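Local structure of phenylalanine ammonia-lyase (Rhodosporidium toruloides, 1Y2M) at residues 517-529 with 691-703. The protein catalyses the non-oxidative deamination of L-phenylalanine and L-tyrosine, giving trans-cinnamic acid and p-coumaric acid, at the entry to phenylpropanoid metabolism. Sequence-based numbering, arbitrary orientation.
Sequences NDVLSLLLATHLY and IGSNVSKIYEAIK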
ATOM      1  N   ASN B 517      -8.967 -11.957  -8.901  1.00  8.97           N
ATOM      2  CA  ASN B 517      -9.285 -13.216  -9.582  1.00  7.80           C
ATOM      3  C   ASN B 517      -9.312 -13.024 -11.075  1.00  7.32           C
ATOM      4  O   ASN B 517      -8.790 -13.858 -11.827  1.00  9.71           O
ATOM      5  CB  ASN B 517     -10.603 -13.892  -9.158  1.00  9.52           C
ATOM      6  CG  ASN B 517     -10.528 -14.586  -7.831  1.00 11.85           C
ATOM      7  OD1 ASN B 517      -9.483 -15.101  -7.454  1.00  9.94           O
ATOM      8  ND2 ASN B 517     -11.690 -14.700  -7.146  1.00  8.16           N
ATOM      9  N   ASP B 518      -9.894 -11.923 -11.527  1.00  8.91           N
ATOM     10  CA  ASP B 518     -10.075 -11.649 -12.937  1.00  8.73           C
ATOM     11  C   ASP B 518      -8.714 -11.445 -13.594  1.00  7.36           C
ATOM     12  O   ASP B 518      -8.379 -12.033 -14.644  1.00  9.91           O
ATOM     13  CB  ASP B 518     -10.921 -10.390 -13.098  1.00 12.13           C
ATOM     14  CG  ASP B 518     -11.470 -10.214 -14.522  1.00 15.31           C
ATOM     15  OD1 ASP B 518     -11.709 -11.233 -15.259  1.00 15.82           O
ATOM     16  OD2 ASP B 518     -11.723  -9.039 -14.879  1.00 16.70           O
ATOM     17  N   VAL B 519      -7.892 -10.594 -12.971  1.00  7.85           N
ATOM     18  CA  VAL B 519      -6.544 -10.342 -13.510  1.00  8.14           C
ATOM     19  C   VAL B 519      -5.702 -11.574 -13.519  1.00  8.39           C
ATOM     20  O   VAL B 519      -4.953 -11.819 -14.501  1.00  9.16           O
ATOM     21  CB  VAL B 519      -5.893  -9.191 -12.778  1.00  9.53           C
ATOM     22  CG1 VAL B 519      -4.476  -8.933 -13.267  1.00  8.82           C
ATOM     23  CG2 VAL B 519      -6.778  -7.962 -12.944  1.00 10.81           C
ATOM     24  N   LEU B 520      -5.770 -12.363 -12.443  1.00  8.73           N
ATOM     25  CA  LEU B 520      -4.994 -13.617 -12.411  1.00  8.02           C
ATOM     26  C   LEU B 520      -5.499 -14.535 -13.517  1.00  8.95           C
ATOM     27  O   LEU B 520      -4.697 -15.268 -14.101  1.00  9.15           O
ATOM     28  CB  LEU B 520      -5.080 -14.322 -11.057  1.00  9.73           C
ATOM     29  CG  LEU B 520      -4.188 -15.566 -10.892  1.00 10.62           C
ATOM     30  CD1 LEU B 520      -2.741 -15.370 -11.325  1.00 12.29           C
ATOM     31  CD2 LEU B 520      -4.153 -16.081  -9.451  1.00  9.87           C
ATOM     32  N   SER B 521      -6.812 -14.545 -13.815  1.00  9.06           N
ATOM     33  CA  SER B 521      -7.335 -15.406 -14.894  1.00  8.80           C
ATOM     34  C   SER B 521      -6.753 -14.992 -16.231  1.00  6.99           C
ATOM     35  O   SER B 521      -6.483 -15.831 -17.083  1.00  9.09           O
ATOM     36  CB  SER B 521      -8.840 -15.348 -14.933  1.00  8.61           C
ATOM     37  OG  SER B 521      -9.425 -15.817 -13.699  1.00 10.44           O
ATOM     38  N   LEU B 522      -6.578 -13.693 -16.428  1.00  7.27           N
ATOM     39  CA  LEU B 522      -5.955 -13.225 -17.687  1.00  8.37           C
ATOM     40  C   LEU B 522      -4.519 -13.733 -17.771  1.00 10.38           C
ATOM     41  O   LEU B 522      -4.068 -14.188 -18.827  1.00  8.89           O
ATOM     42  CB  LEU B 522      -5.907 -11.685 -17.718  1.00  8.69           C
ATOM     43  CG  LEU B 522      -7.247 -10.951 -17.847  1.00  9.10           C
ATOM     44  CD1 LEU B 522      -7.128  -9.470 -17.578  1.00  9.48           C
ATOM     45  CD2 LEU B 522      -7.826 -11.190 -19.227  1.00 12.38           C
ATOM     46  N   LEU B 523      -3.790 -13.616 -16.668  1.00  8.46           N
ATOM     47  CA  LEU B 523      -2.393 -14.061 -16.607  1.00  8.86           C
ATOM     48  C   LEU B 523      -2.292 -15.561 -16.829  1.00  9.17           C
ATOM     49  O   LEU B 523      -1.403 -16.035 -17.579  1.00  9.81           O
ATOM     50  CB  LEU B 523      -1.785 -13.646 -15.268  1.00 10.24           C
ATOM     51  CG  LEU B 523      -0.353 -14.050 -15.013  1.00  8.31           C
ATOM     52  CD1 LEU B 523       0.582 -13.658 -16.066  1.00  8.56           C
ATOM     53  CD2 LEU B 523       0.106 -13.600 -13.579  1.00 11.40           C
ATOM     54  N   LEU B 524      -3.124 -16.330 -16.123  1.00  8.83           N
ATOM     55  CA  LEU B 524      -2.995 -17.782 -16.232  1.00  8.62           C
ATOM     56  C   LEU B 524      -3.481 -18.282 -17.617  1.00 10.04           C
ATOM     57  O   LEU B 524      -2.952 -19.265 -18.155  1.00  9.96           O
ATOM     58  CB  LEU B 524      -3.695 -18.502 -15.080  1.00  8.49           C
ATOM     59  CG  LEU B 524      -3.058 -18.183 -13.727  1.00 10.81           C
ATOM     60  CD1 LEU B 524      -3.621 -19.166 -12.712  1.00  9.93           C
ATOM     61  CD2 LEU B 524      -1.532 -18.231 -13.697  1.00 12.04           C
ATOM     62  N   ALA B 525      -4.468 -17.599 -18.204  1.00  8.83           N
ATOM     63  CA  ALA B 525      -4.904 -17.921 -19.605  1.00  9.40           C
ATOM     64  C   ALA B 525      -3.711 -17.688 -20.561  1.00  8.74           C
ATOM     65  O   ALA B 525      -3.472 -18.445 -21.464  1.00  9.38           O
ATOM     66  CB  ALA B 525      -6.072 -17.123 -20.015  1.00 11.34           C
ATOM     67  N   THR B 526      -3.039 -16.580 -20.369  1.00  8.69           N
ATOM     68  CA  THR B 526      -1.833 -16.251 -21.148  1.00  7.46           C
ATOM     69  C   THR B 526      -0.733 -17.323 -21.019  1.00  8.39           C
ATOM     70  O   THR B 526      -0.123 -17.791 -21.994  1.00  8.47           O
ATOM     71  CB  THR B 526      -1.333 -14.864 -20.709  1.00 11.74           C
ATOM     72  OG1 THR B 526      -2.317 -13.898 -21.082  1.00  8.99           O
ATOM     73  CG2 THR B 526       0.017 -14.468 -21.294  1.00 10.07           C
ATOM     74  N   HIS B 527      -0.424 -17.683 -19.790  1.00  9.78           N
ATOM     75  CA  HIS B 527       0.581 -18.703 -19.530  1.00  8.71           C
ATOM     76  C   HIS B 527       0.167 -20.015 -20.201  1.00  7.89           C
ATOM     77  O   HIS B 527       0.997 -20.726 -20.796  1.00 10.35           O
ATOM     78  CB  HIS B 527       0.750 -18.820 -18.008  1.00  9.83           C
ATOM     79  CG  HIS B 527       1.889 -19.707 -17.552  1.00  6.67           C
ATOM     80  ND1 HIS B 527       2.203 -19.884 -16.219  1.00 10.76           N
ATOM     81  CD2 HIS B 527       2.771 -20.465 -18.253  1.00  9.44           C
ATOM     82  CE1 HIS B 527       3.238 -20.708 -16.131  1.00 11.46           C
ATOM     83  NE2 HIS B 527       3.589 -21.091 -17.345  1.00  9.50           N
ATOM     84  N   LEU B 528      -1.072 -20.432 -20.016  1.00  8.10           N
ATOM     85  CA  LEU B 528      -1.535 -21.672 -20.649  1.00  6.83           C
ATOM     86  C   LEU B 528      -1.413 -21.615 -22.168  1.00  9.05           C
ATOM     87  O   LEU B 528      -0.918 -22.566 -22.786  1.00  8.56           O
ATOM     88  CB  LEU B 528      -2.987 -21.948 -20.249  1.00  7.94           C
ATOM     89  CG  LEU B 528      -3.648 -23.248 -20.706  1.00  7.56           C
ATOM     90  CD1 LEU B 528      -2.753 -24.462 -20.448  1.00  8.43           C
ATOM     91  CD2 LEU B 528      -5.000 -23.423 -19.973  1.00  9.46           C
ATOM     92  N   TYR B 529      -1.795 -20.488 -22.762  1.00  7.63           N
ATOM     93  CA  TYR B 529      -1.609 -20.316 -24.215  1.00  8.14           C
ATOM     94  C   TYR B 529      -0.153 -20.587 -24.580  1.00  8.53           C
ATOM     95  O   TYR B 529       0.143 -21.349 -25.512  1.00  9.19           O
ATOM     96  CB  TYR B 529      -2.038 -18.920 -24.649  1.00 10.08           C
ATOM     97  CG  TYR B 529      -1.740 -18.662 -26.103  1.00  8.86           C
ATOM     98  CD1 TYR B 529      -2.681 -18.933 -27.097  1.00  9.62           C
ATOM     99  CD2 TYR B 529      -0.522 -18.161 -26.479  1.00  9.01           C
ATOM    100  CE1 TYR B 529      -2.384 -18.720 -28.417  1.00  8.77           C
ATOM    101  CE2 TYR B 529      -0.217 -17.968 -27.826  1.00  8.28           C
ATOM    102  CZ  TYR B 529      -1.138 -18.240 -28.779  1.00  9.09           C
ATOM    103  OH  TYR B 529      -0.809 -18.017 -30.117  1.00 11.68           O
ATOM    104  N   ILE B 691      -3.728 -13.640 -31.742  1.00  7.90           N
ATOM    105  CA  ILE B 691      -3.321 -14.278 -30.490  1.00  9.11           C
ATOM    106  C   ILE B 691      -4.300 -13.950 -29.362  1.00  8.51           C
ATOM    107  O   ILE B 691      -4.719 -14.871 -28.588  1.00 10.31           O
ATOM    108  CB  ILE B 691      -1.906 -13.793 -30.153  1.00  8.74           C
ATOM    109  CG1 ILE B 691      -0.945 -14.346 -31.201  1.00  9.75           C
ATOM    110  CG2 ILE B 691      -1.481 -14.215 -28.692  1.00  9.62           C
ATOM    111  CD1 ILE B 691       0.371 -13.595 -31.231  1.00 12.04           C
ATOM    112  N   GLY B 692      -4.684 -12.680 -29.274  1.00  8.08           N
ATOM    113  CA  GLY B 692      -5.626 -12.245 -28.229  1.00  8.69           C
ATOM    114  C   GLY B 692      -6.964 -12.949 -28.283  1.00 10.26           C
ATOM    115  O   GLY B 692      -7.516 -13.317 -27.246  1.00 11.11           O
ATOM    116  N   SER B 693      -7.475 -13.147 -29.505  1.00  7.53           N
ATOM    117  CA  SER B 693      -8.744 -13.850 -29.707  1.00 10.12           C
ATOM    118  C   SER B 693      -8.658 -15.256 -29.158  1.00 10.44           C
ATOM    119  O   SER B 693      -9.593 -15.749 -28.555  1.00 11.08           O
ATOM    120  CB  SER B 693      -9.144 -13.871 -31.171  1.00 10.92           C
ATOM    121  OG  SER B 693      -9.558 -12.574 -31.611  1.00 13.27           O
ATOM    122  N   ASN B 694      -7.492 -15.887 -29.325  1.00 10.05           N
ATOM    123  CA  ASN B 694      -7.275 -17.255 -28.803  1.00 10.98           C
ATOM    124  C   ASN B 694      -7.104 -17.279 -27.277  1.00  9.37           C
ATOM    125  O   ASN B 694      -7.715 -18.119 -26.582  1.00 10.67           O
ATOM    126  CB  ASN B 694      -6.125 -17.952 -29.561  1.00 11.96           C
ATOM    127  CG  ASN B 694      -6.486 -18.179 -31.023  1.00 12.11           C
ATOM    128  OD1 ASN B 694      -5.779 -17.788 -31.960  1.00 14.69           O
ATOM    129  ND2 ASN B 694      -7.629 -18.784 -31.234  1.00 15.38           N
ATOM    130  N   VAL B 695      -6.262 -16.404 -26.739  1.00 10.08           N
ATOM    131  CA  VAL B 695      -6.134 -16.292 -25.288  1.00  8.22           C
ATOM    132  C   VAL B 695      -7.524 -16.029 -24.651  1.00  8.60           C
ATOM    133  O   VAL B 695      -7.896 -16.605 -23.592  1.00  9.39           O
ATOM    134  CB  VAL B 695      -5.107 -15.208 -24.874  1.00  9.12           C
ATOM    135  CG1 VAL B 695      -5.062 -15.058 -23.355  1.00  8.05           C
ATOM    136  CG2 VAL B 695      -3.741 -15.551 -25.432  1.00  8.43           C
ATOM    137  N   SER B 696      -8.314 -15.173 -25.293  1.00  8.13           N
ATOM    138  CA  SER B 696      -9.666 -14.888 -24.815  1.00  9.35           C
ATOM    139  C   SER B 696     -10.514 -16.133 -24.608  1.00  8.98           C
ATOM    140  O   SER B 696     -11.284 -16.206 -23.639  1.00 11.20           O
ATOM    141  CB  SER B 696     -10.343 -13.876 -25.710  1.00 13.10           C
ATOM    142  OG  SER B 696      -9.598 -12.649 -25.711  1.00 10.69           O
ATOM    143  N   LYS B 697     -10.430 -17.080 -25.522  1.00  8.99           N
ATOM    144  CA  LYS B 697     -11.176 -18.319 -25.392  1.00  9.70           C
ATOM    145  C   LYS B 697     -10.752 -19.106 -24.166  1.00 10.63           C
ATOM    146  O   LYS B 697     -11.607 -19.711 -23.505  1.00  9.24           O
ATOM    147  CB  LYS B 697     -10.998 -19.165 -26.649  1.00 11.49           C
ATOM    148  CG  LYS B 697     -11.752 -18.590 -27.808  1.00 16.26           C
ATOM    149  CD  LYS B 697     -11.639 -19.396 -29.069  1.00 20.89           C
ATOM    150  CE  LYS B 697     -12.626 -18.824 -30.131  1.00 34.14           C
ATOM    151  NZ  LYS B 697     -13.977 -18.521 -29.562  1.00 40.68           N
ATOM    152  N   ILE B 698      -9.465 -19.066 -23.819  1.00  8.57           N
ATOM    153  CA  ILE B 698      -8.963 -19.743 -22.614  1.00  8.08           C
ATOM    154  C   ILE B 698      -9.510 -19.037 -21.368  1.00  8.03           C
ATOM    155  O   ILE B 698     -10.026 -19.658 -20.431  1.00  9.82           O
ATOM    156  CB  ILE B 698      -7.447 -19.854 -22.616  1.00  7.33           C
ATOM    157  CG1 ILE B 698      -6.977 -20.602 -23.890  1.00 10.52           C
ATOM    158  CG2 ILE B 698      -6.975 -20.561 -21.367  1.00 10.63           C
ATOM    159  CD1 ILE B 698      -5.490 -20.795 -24.028  1.00 11.75           C
ATOM    160  N   TYR B 699      -9.289 -17.730 -21.341  1.00  9.64           N
ATOM    161  CA  TYR B 699      -9.831 -16.852 -20.263  1.00  9.70           C
ATOM    162  C   TYR B 699     -11.332 -17.131 -20.044  1.00  8.97           C
ATOM    163  O   TYR B 699     -11.773 -17.267 -18.929  1.00  9.30           O
ATOM    164  CB  TYR B 699      -9.602 -15.400 -20.609  1.00 11.05           C
ATOM    165  CG  TYR B 699     -10.326 -14.365 -19.753  1.00  7.89           C
ATOM    166  CD1 TYR B 699      -9.839 -13.938 -18.523  1.00 12.31           C
ATOM    167  CD2 TYR B 699     -11.510 -13.807 -20.215  1.00 11.51           C
ATOM    168  CE1 TYR B 699     -10.503 -12.948 -17.790  1.00  8.90           C
ATOM    169  CE2 TYR B 699     -12.163 -12.847 -19.467  1.00  8.63           C
ATOM    170  CZ  TYR B 699     -11.689 -12.438 -18.269  1.00 13.88           C
ATOM    171  OH  TYR B 699     -12.400 -11.457 -17.606  1.00 14.27           O
ATOM    172  N   GLU B 700     -12.107 -17.194 -21.119  1.00  9.69           N
ATOM    173  CA  GLU B 700     -13.555 -17.388 -20.975  1.00 11.09           C
ATOM    174  C   GLU B 700     -13.878 -18.732 -20.338  1.00 10.68           C
ATOM    175  O   GLU B 700     -14.793 -18.830 -19.511  1.00 10.71           O
ATOM    176  CB  GLU B 700     -14.258 -17.194 -22.310  1.00 11.78           C
ATOM    177  CG  GLU B 700     -14.248 -15.720 -22.737  1.00 11.93           C
ATOM    178  CD  GLU B 700     -14.867 -15.418 -24.100  1.00 15.84           C
ATOM    179  OE1 GLU B 700     -14.975 -16.336 -24.938  1.00 16.70           O
ATOM    180  OE2 GLU B 700     -15.270 -14.244 -24.336  1.00 13.21           O
ATOM    181  N   ALA B 701     -13.106 -19.759 -20.694  1.00  8.81           N
ATOM    182  CA  ALA B 701     -13.223 -21.078 -20.073  1.00  9.74           C
ATOM    183  C   ALA B 701     -12.824 -21.128 -18.604  1.00  7.27           C
ATOM    184  O   ALA B 701     -13.339 -21.951 -17.844  1.00  9.21           O
ATOM    185  CB  ALA B 701     -12.436 -22.107 -20.876  1.00 11.90           C
ATOM    186  N   ILE B 702     -11.923 -20.247 -18.192  1.00  9.30           N
ATOM    187  CA  ILE B 702     -11.579 -20.089 -16.780  1.00  9.07           C
ATOM    188  C   ILE B 702     -12.755 -19.393 -16.077  1.00  8.38           C
ATOM    189  O   ILE B 702     -13.292 -19.874 -15.092  1.00 10.41           O
ATOM    190  CB  ILE B 702     -10.248 -19.324 -16.584  1.00 11.06           C
ATOM    191  CG1 ILE B 702      -9.088 -20.167 -17.147  1.00 11.68           C
ATOM    192  CG2 ILE B 702     -10.025 -19.029 -15.119  1.00 12.34           C
ATOM    193  CD1 ILE B 702      -7.801 -19.389 -17.282  1.00 10.18           C
ATOM    194  N   LYS B 703     -13.173 -18.257 -16.604  1.00 10.52           N
ATOM    195  CA  LYS B 703     -14.188 -17.445 -15.913  1.00 10.02           C
ATOM    196  C   LYS B 703     -15.534 -18.150 -15.768  1.00  8.87           C
ATOM    197  O   LYS B 703     -16.208 -18.013 -14.727  1.00 13.56           O
ATOM    198  CB  LYS B 703     -14.347 -16.089 -16.606  1.00  9.87           C
ATOM    199  CG  LYS B 703     -13.176 -15.165 -16.598  1.00 12.74           C
ATOM    200  CD  LYS B 703     -12.648 -14.784 -15.191  1.00 14.94           C
ATOM    201  CE  LYS B 703     -13.623 -13.985 -14.331  1.00 18.74           C
ATOM    202  NZ  LYS B 703     -14.036 -12.723 -14.947  1.00 20.26           N
TER
HETATM  203  O   HOH W   1     -13.438  -8.378 -16.708  1.00 13.16           O
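A525 lies at the middle of the contact: its methyl sits as a knob in the hole formed by V695, I698, Y699 and I702, with CB only 3.5 Å from the backbone N of Y699. Its small size is consistent with the close approach of segments 517-529 and 691-703, whose axes come within 8.5 Å at 124° between N-to-C directions. Toward the N-terminal end of 517-529, Y699 reaches back as a second knob, among D518, S521, L522 and A525. With CG anti to the backbone N (chi1 169°), its ring lies along the partner helix: CD2 of L522 covers one face, 3.5 Å from Y699 CD1, while CG of K703 lies over the opposite face, toward the rim. The phenol OH donates to D518 OD1 across a very short 2.5 Å, carboxylate and ring planes standing 45° apart. K703, bent at each of its last three torsions, curls back to bring NZ to the same oxygen at 2.8 Å, from above the carboxylate plane, forming a salt bridge. OD1 is gripped twice, while OD2 takes a water at 2.6 Å; N158 of the second subunit also hydrogen-bonds Y699 OH.

At the other end, the ring of Y529 fits among I691, N694, V695 and I698. CG2 of V695 meets the ring obliquely, 3.8 Å from Y529 CG, and the Y529 OH continues past I691 to a hydrogen bond with H466.

These interlocking knobs seat helix 691-703, near the C terminus, against the long helix 506-560, part of the helical core of the PAL/histidase fold.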